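PDB 2NO4: (S)-2-haloacid dehalogenase 4A from Burkholderia cepacia, which catalyses the hydrolytic dehalogenation of short-chain (S)-2-haloalkanoic acids to the corresponding (R)-2-hydroxyalkanoic acids, with inversion of configuration. Local coordinates for residues T24-N35 and R96-Y107. Residues are numbered along the deposited sequence; the frame is centred on the assembly and turned at random.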
loop_
_atom_site.group_PDB
_atom_site.type_symbol
_atom_site.label_atom_id
_atom_site.label_comp_id
_atom_site.label_asym_id
_atom_site.label_seq_id
_atom_site.Cartn_x
_atom_site.Cartn_y
_atom_site.Cartn_z
ATOM N N THR B 24 -16.500 -3.395 -3.236
ATOM C CA THR B 24 -17.643 -2.589 -3.690
ATOM C C THR B 24 -18.846 -3.473 -4.009
ATOM O O THR B 24 -19.909 -3.314 -3.406
ATOM C CB THR B 24 -17.232 -1.741 -4.897
ATOM O OG1 THR B 24 -16.087 -0.964 -4.537
ATOM C CG2 THR B 24 -18.376 -0.772 -5.377
ATOM N N LEU B 25 -18.674 -4.392 -4.963
ATOM C CA LEU B 25 -19.727 -5.348 -5.317
ATOM C C LEU B 25 -19.566 -6.642 -4.537
ATOM O O LEU B 25 -20.554 -7.274 -4.218
ATOM C CB LEU B 25 -19.716 -5.667 -6.825
ATOM C CG LEU B 25 -20.015 -4.470 -7.748
ATOM C CD1 LEU B 25 -19.927 -4.865 -9.215
ATOM C CD2 LEU B 25 -21.370 -3.794 -7.415
ATOM N N LEU B 26 -18.314 -7.001 -4.240
ATOM C CA LEU B 26 -17.946 -8.248 -3.559
ATOM C C LEU B 26 -17.360 -7.917 -2.193
ATOM O O LEU B 26 -16.523 -7.028 -2.062
ATOM C CB LEU B 26 -16.909 -9.021 -4.376
ATOM C CG LEU B 26 -17.375 -9.446 -5.773
ATOM C CD1 LEU B 26 -16.257 -10.148 -6.554
ATOM C CD2 LEU B 26 -18.597 -10.364 -5.609
ATOM N N ASP B 27 -17.769 -8.684 -1.197
ATOM C CA ASP B 27 -17.421 -8.406 0.198
ATOM C C ASP B 27 -16.090 -9.087 0.575
ATOM O O ASP B 27 -16.072 -10.280 0.835
ATOM C CB ASP B 27 -18.568 -8.902 1.074
ATOM C CG ASP B 27 -18.418 -8.512 2.504
ATOM O OD1 ASP B 27 -17.292 -8.223 2.968
ATOM O OD2 ASP B 27 -19.459 -8.495 3.171
ATOM N N VAL B 28 -14.988 -8.345 0.568
ATOM C CA VAL B 28 -13.668 -8.981 0.814
ATOM C C VAL B 28 -13.581 -9.694 2.212
ATOM O O VAL B 28 -12.867 -10.704 2.359
ATOM C CB VAL B 28 -12.406 -8.048 0.494
ATOM C CG1 VAL B 28 -12.380 -7.619 -0.986
ATOM C CG2 VAL B 28 -12.314 -6.802 1.405
ATOM N N HIS B 29 -14.363 -9.207 3.182
ATOM C CA HIS B 29 -14.456 -9.791 4.542
ATOM C C HIS B 29 -15.049 -11.212 4.652
ATOM O O HIS B 29 -14.740 -11.934 5.579
ATOM C CB HIS B 29 -15.208 -8.861 5.493
ATOM C CG HIS B 29 -14.855 -7.417 5.334
ATOM N ND1 HIS B 29 -15.726 -6.498 4.791
ATOM C CD2 HIS B 29 -13.735 -6.726 5.652
ATOM C CE1 HIS B 29 -15.157 -5.301 4.779
ATOM N NE2 HIS B 29 -13.943 -5.415 5.283
ATOM N N SER B 30 -15.891 -11.607 3.709
ATOM C CA SER B 30 -16.548 -12.907 3.750
ATOM C C SER B 30 -15.603 -14.124 3.637
ATOM O O SER B 30 -15.945 -15.218 4.131
ATOM C CB SER B 30 -17.649 -12.987 2.671
ATOM O OG SER B 30 -17.091 -12.886 1.368
ATOM N N ALA B 31 -14.432 -13.964 2.990
ATOM C CA ALA B 31 -13.541 -15.120 2.825
ATOM C C ALA B 31 -13.095 -15.629 4.205
ATOM O O ALA B 31 -13.244 -16.852 4.504
ATOM C CB ALA B 31 -12.334 -14.828 1.876
ATOM N N VAL B 32 -12.633 -14.713 5.071
ATOM C CA VAL B 32 -12.291 -15.118 6.470
ATOM C C VAL B 32 -13.537 -15.299 7.347
ATOM O O VAL B 32 -13.565 -16.243 8.107
ATOM C CB VAL B 32 -11.155 -14.225 7.172
ATOM C CG1 VAL B 32 -10.761 -14.784 8.543
ATOM C CG2 VAL B 32 -9.871 -14.180 6.302
ATOM N N MET B 33 -14.548 -14.433 7.238
ATOM C CA MET B 33 -15.712 -14.473 8.134
ATOM C C MET B 33 -16.398 -15.833 8.111
ATOM O O MET B 33 -16.749 -16.377 9.156
ATOM C CB MET B 33 -16.691 -13.366 7.750
ATOM C CG MET B 33 -17.431 -12.670 8.905
ATOM S SD MET B 33 -18.229 -11.134 8.308
ATOM C CE MET B 33 -16.911 -9.927 8.547
ATOM N N ARG B 34 -16.546 -16.402 6.926
ATOM C CA ARG B 34 -17.151 -17.709 6.771
ATOM C C ARG B 34 -16.305 -18.870 7.315
ATOM O O ARG B 34 -16.812 -19.964 7.483
ATOM C CB ARG B 34 -17.543 -17.918 5.306
ATOM C CG ARG B 34 -18.599 -16.860 4.865
ATOM C CD ARG B 34 -19.448 -17.267 3.646
ATOM N NE ARG B 34 -18.760 -17.107 2.359
ATOM C CZ ARG B 34 -18.128 -18.082 1.700
ATOM N NH1 ARG B 34 -18.075 -19.313 2.210
ATOM N NH2 ARG B 34 -17.535 -17.821 0.525
ATOM N N ASN B 35 -15.027 -18.619 7.599
ATOM C CA ASN B 35 -14.096 -19.643 8.058
ATOM C C ASN B 35 -13.427 -19.210 9.362
ATOM O O ASN B 35 -12.347 -19.670 9.696
ATOM C CB ASN B 35 -13.015 -19.874 7.001
ATOM C CG ASN B 35 -13.568 -20.468 5.721
ATOM O OD1 ASN B 35 -13.723 -21.690 5.612
ATOM N ND2 ASN B 35 -13.859 -19.604 4.730
ATOM N N ARG B 96 -8.845 -23.611 1.905
ATOM C CA ARG B 96 -10.184 -23.152 2.302
ATOM C C ARG B 96 -10.410 -21.666 2.049
ATOM O O ARG B 96 -11.457 -21.243 1.529
ATOM C CB ARG B 96 -10.433 -23.427 3.784
ATOM C CG ARG B 96 -10.873 -24.860 4.083
ATOM C CD ARG B 96 -11.232 -25.021 5.575
ATOM N NE ARG B 96 -12.586 -24.515 5.828
ATOM C CZ ARG B 96 -13.656 -25.298 5.973
ATOM N NH1 ARG B 96 -13.525 -26.624 5.932
ATOM N NH2 ARG B 96 -14.859 -24.757 6.176
ATOM N N LEU B 97 -9.425 -20.864 2.424
ATOM C CA LEU B 97 -9.560 -19.388 2.315
ATOM C C LEU B 97 -9.477 -18.890 0.856
ATOM O O LEU B 97 -10.237 -18.010 0.447
ATOM C CB LEU B 97 -8.567 -18.700 3.252
ATOM C CG LEU B 97 -8.880 -18.793 4.766
ATOM C CD1 LEU B 97 -7.801 -18.086 5.586
ATOM C CD2 LEU B 97 -10.223 -18.189 5.075
ATOM N N MET B 98 -8.590 -19.496 0.066
ATOM C CA MET B 98 -8.526 -19.229 -1.387
ATOM C C MET B 98 -9.801 -19.668 -2.135
ATOM O O MET B 98 -10.271 -18.952 -3.024
ATOM C CB MET B 98 -7.266 -19.863 -2.003
ATOM C CG MET B 98 -5.931 -19.240 -1.540
ATOM S SD MET B 98 -5.773 -17.437 -1.793
ATOM C CE MET B 98 -5.584 -17.293 -3.584
ATOM N N SER B 99 -10.378 -20.825 -1.768
ATOM C CA SER B 99 -11.656 -21.254 -2.368
ATOM C C SER B 99 -12.770 -20.304 -2.024
ATOM O O SER B 99 -13.601 -20.013 -2.864
ATOM C CB SER B 99 -12.085 -22.649 -1.905
ATOM O OG SER B 99 -11.082 -23.553 -2.252
ATOM N N ALA B 100 -12.778 -19.815 -0.787
ATOM C CA ALA B 100 -13.782 -18.855 -0.376
ATOM C C ALA B 100 -13.623 -17.540 -1.128
ATOM O O ALA B 100 -14.603 -16.910 -1.493
ATOM C CB ALA B 100 -13.730 -18.654 1.143
ATOM N N TYR B 101 -12.388 -17.144 -1.403
ATOM C CA TYR B 101 -12.120 -15.911 -2.104
ATOM C C TYR B 101 -12.581 -16.017 -3.554
ATOM O O TYR B 101 -13.064 -15.050 -4.154
ATOM C CB TYR B 101 -10.610 -15.566 -2.057
ATOM C CG TYR B 101 -10.390 -14.067 -2.168
ATOM C CD1 TYR B 101 -10.220 -13.283 -1.013
ATOM C CD2 TYR B 101 -10.411 -13.415 -3.418
ATOM C CE1 TYR B 101 -10.046 -11.912 -1.102
ATOM C CE2 TYR B 101 -10.258 -12.042 -3.506
ATOM C CZ TYR B 101 -10.075 -11.308 -2.336
ATOM O OH TYR B 101 -9.907 -9.967 -2.414
ATOM N N LYS B 102 -12.432 -17.213 -4.115
ATOM C CA LYS B 102 -12.760 -17.444 -5.518
ATOM C C LYS B 102 -14.247 -17.228 -5.711
ATOM O O LYS B 102 -14.672 -16.831 -6.783
ATOM C CB LYS B 102 -12.334 -18.856 -5.955
ATOM C CG LYS B 102 -12.046 -18.929 -7.429
ATOM C CD LYS B 102 -11.395 -20.230 -7.853
ATOM C CE LYS B 102 -11.558 -20.339 -9.360
ATOM N NZ LYS B 102 -10.982 -21.584 -9.945
ATOM N N GLU B 103 -15.027 -17.456 -4.657
ATOM C CA GLU B 103 -16.460 -17.195 -4.673
ATOM C C GLU B 103 -16.953 -16.274 -3.537
ATOM O O GLU B 103 -17.866 -16.609 -2.765
ATOM C CB GLU B 103 -17.213 -18.520 -4.736
ATOM C CG GLU B 103 -16.758 -19.316 -5.998
ATOM C CD GLU B 103 -17.620 -20.525 -6.355
ATOM O OE1 GLU B 103 -18.530 -20.916 -5.558
ATOM O OE2 GLU B 103 -17.372 -21.066 -7.467
ATOM N N LEU B 104 -16.324 -15.100 -3.456
ATOM C CA LEU B 104 -16.713 -14.041 -2.502
ATOM C C LEU B 104 -18.171 -13.650 -2.648
ATOM O O LEU B 104 -18.641 -13.451 -3.767
ATOM C CB LEU B 104 -15.896 -12.770 -2.754
ATOM C CG LEU B 104 -14.528 -12.502 -2.200
ATOM C CD1 LEU B 104 -14.316 -11.000 -2.346
ATOM C CD2 LEU B 104 -14.328 -12.943 -0.711
ATOM N N SER B 105 -18.851 -13.519 -1.508
ATOM C CA SER B 105 -20.217 -12.997 -1.408
ATOM C C SER B 105 -20.337 -11.609 -2.010
ATOM O O SER B 105 -19.471 -10.732 -1.774
ATOM C CB SER B 105 -20.617 -12.859 0.071
ATOM O OG SER B 105 -20.439 -14.077 0.748
ATOM N N ALA B 106 -21.421 -11.416 -2.756
ATOM C CA ALA B 106 -21.852 -10.088 -3.181
ATOM C C ALA B 106 -22.492 -9.386 -1.995
ATOM O O ALA B 106 -23.150 -10.031 -1.160
ATOM C CB ALA B 106 -22.839 -10.175 -4.329
ATOM N N TYR B 107 -22.303 -8.067 -1.929
ATOM C CA TYR B 107 -23.109 -7.244 -1.039
ATOM C C TYR B 107 -24.584 -7.389 -1.396
ATOM O O TYR B 107 -24.920 -7.584 -2.562
ATOM C CB TYR B 107 -22.660 -5.759 -1.067
ATOM C CG TYR B 107 -21.415 -5.543 -0.271
ATOM C CD1 TYR B 107 -21.470 -5.381 1.132
ATOM C CD2 TYR B 107 -20.166 -5.556 -0.897
ATOM C CE1 TYR B 107 -20.308 -5.207 1.871
ATOM C CE2 TYR B 107 -19.022 -5.382 -0.167
ATOM C CZ TYR B 107 -19.105 -5.211 1.215
ATOM O OH TYR B 107 -17.950 -5.043 1.927
HETATM O O HOH W 1 -15.258 -5.721 1.498
#
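The carboxylate of Asp27 stacks on the ring of Tyr107, though the two side chains cross at about a right angle. Asp27 CG is anti to the backbone N (chi1 -172°), which lays the carboxylate along the hydroxyl end of the ring. Followed outward, Asp27 CB sits over one face, 4.0 Å from the Tyr107 ring centroid, a CH-pi contact. Asp27 CG lies 3.6 Å from Tyr107 CZ, and the carboxylate and ring planes are only 9° apart. Asp27 OD2 ends 3.6 Å from Tyr107 CE1. OD1 lies near Tyr107 OH and accepts weak bonds from His29 N, a capping bond, and His29 ND1. A water joins Tyr107 OH to Val28 N. Next to this stack Leu26 and Ala106 form a single backbone bridge: Asp27 N gives a nearly straight bond to Ser105 O (2.7 Å), and Tyr107 N bonds Leu25 O (3.0 Å). Leu104 packs between the segments, its CD2 3.8 Å from Ala31 CB. Asn35 OD1 accepts from Arg96 NE (3.1 Å); Arg96 NH2 salt-bridges Glu38. The two connections between the Rossmann-like core and the helical cap thus run together. Thr24 OG1 hydrogen-bonds the nucleophile Asp20, which directly follows strand 16-19. Helices 30-33 and 90-102 pack in the cap, beside helices 43-63 and 70-84.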